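Local coordinates for putative uncharacterized protein (Chaetomium thermophilum, PDB 5T8V), which probably loads the cohesin ring onto chromatin, this chain being the helical-repeat C-terminal part of the Scc2 cohesin loader, at residues R174-S177 / D178-E181. Sequence-based numbering, arbitrary orientation.
Sequences RNTS and DTEE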
loop_
_atom_site.group_PDB
_atom_site.type_symbol
_atom_site.label_atom_id
_atom_site.label_comp_id
_atom_site.label_asym_id
_atom_site.label_seq_id
_atom_site.Cartn_x
_atom_site.Cartn_y
_atom_site.Cartn_z
ATOM N N ARG A 174 -26.283 36.012 22.995
ATOM C CA ARG A 174 -25.944 34.999 23.981
ATOM C C ARG A 174 -25.966 35.605 25.378
ATOM O O ARG A 174 -26.140 36.813 25.559
ATOM C CB ARG A 174 -24.569 34.389 23.688
ATOM C CG ARG A 174 -24.484 33.678 22.348
ATOM C CD ARG A 174 -25.361 32.432 22.313
ATOM N NE ARG A 174 -25.322 31.775 21.009
ATOM C CZ ARG A 174 -26.122 32.072 19.988
ATOM N NH1 ARG A 174 -27.040 33.022 20.104
ATOM N NH2 ARG A 174 -26.001 31.415 18.842
ATOM N N ASN A 175 -25.786 34.740 26.372
ATOM C CA ASN A 175 -25.847 35.145 27.775
ATOM C C ASN A 175 -24.435 35.427 28.288
ATOM O O ASN A 175 -23.897 34.742 29.159
ATOM C CB ASN A 175 -26.546 34.068 28.600
ATOM C CG ASN A 175 -27.061 34.591 29.922
ATOM O OD1 ASN A 175 -26.463 35.480 30.527
ATOM N ND2 ASN A 175 -28.181 34.042 30.376
ATOM N N THR A 176 -23.839 36.468 27.714
ATOM C CA THR A 176 -22.497 36.904 28.068
ATOM C C THR A 176 -22.571 38.046 29.073
ATOM O O THR A 176 -23.534 38.817 29.095
ATOM C CB THR A 176 -21.726 37.356 26.824
ATOM O OG1 THR A 176 -21.817 36.345 25.812
ATOM C CG2 THR A 176 -20.255 37.602 27.149
ATOM N N SER A 177 -21.536 38.149 29.911
ATOM C CA SER A 177 -21.483 39.228 30.892
ATOM C C SER A 177 -21.614 40.594 30.231
ATOM O O SER A 177 -22.069 41.550 30.869
ATOM C CB SER A 177 -20.178 39.147 31.685
ATOM O OG SER A 177 -20.080 40.214 32.613
ATOM N N ASP A 178 -21.227 40.706 28.958
ATOM C CA ASP A 178 -21.324 41.977 28.250
ATOM C C ASP A 178 -22.760 42.272 27.829
ATOM O O ASP A 178 -23.185 43.433 27.839
ATOM C CB ASP A 178 -20.399 41.960 27.032
ATOM C CG ASP A 178 -20.170 43.341 26.449
ATOM O OD1 ASP A 178 -21.126 44.145 26.416
ATOM O OD2 ASP A 178 -19.029 43.624 26.026
ATOM N N THR A 179 -23.521 41.236 27.464
ATOM C CA THR A 179 -24.906 41.388 27.030
ATOM C C THR A 179 -25.869 40.587 27.902
ATOM O O THR A 179 -26.981 40.271 27.467
ATOM C CB THR A 179 -25.049 40.974 25.563
ATOM O OG1 THR A 179 -24.659 39.603 25.406
ATOM C CG2 THR A 179 -24.176 41.851 24.673
ATOM N N GLU A 180 -25.463 40.260 29.129
ATOM C CA GLU A 180 -26.308 39.478 30.027
ATOM C C GLU A 180 -27.664 40.146 30.234
ATOM O O GLU A 180 -28.720 39.528 30.030
ATOM C CB GLU A 180 -25.579 39.296 31.361
ATOM C CG GLU A 180 -26.331 38.506 32.413
ATOM C CD GLU A 180 -25.599 38.472 33.744
ATOM O OE1 GLU A 180 -26.046 37.739 34.652
ATOM O OE2 GLU A 180 -24.575 39.178 33.881
ATOM N N GLU A 181 -27.649 41.420 30.634
ATOM C CA GLU A 181 -28.882 42.112 30.996
ATOM C C GLU A 181 -29.889 42.079 29.853
ATOM O O GLU A 181 -31.065 41.755 30.054
ATOM C CB GLU A 181 -28.563 43.554 31.396
ATOM C CG GLU A 181 -29.708 44.277 32.083
ATOM C CD GLU A 181 -29.371 45.720 32.408
ATOM O OE1 GLU A 181 -28.249 46.158 32.078
ATOM O OE2 GLU A 181 -30.229 46.415 32.993
#
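Two weak hydrogen bonds, both from T179, close the turn. T179 N donates to T176 O at 2.9 Å, with an N-H...O angle of only 124°, and this i to i+3 link spans S177 and D178, whose backbone angles fit a type I beta turn. T179 OG1 reaches R174 O at 3.2 Å; chi1 of 60° sets OG1 between the backbone N and the carbonyl carbon, turned back to the incoming chain. R174 O also accepts a weak bond from T176 N around N175, the centre of an inverse gamma turn. T179 occupies the N-cap position of helix 180-187, yet its side chain makes no capping bond. N175 OD1 lies 3.6 Å from E180 CG, with amide and carboxylate planes 48° apart. E180, extended beyond CG, carries its carboxylate away from this amide, and OE1 forms a salt bridge with K184 NZ. T176 CG2 sits 3.7 Å from D178 N, near the plane of the S177-D178 peptide on its N-H side. This surface turn joins helices 149-172 and 180-187 of the HEAT-repeat protein: R174 NH1 donates to A171 O and R174 NH2 to E235 O, in the loop after helix 218-232, while N175 touches F183 on helix 180-187.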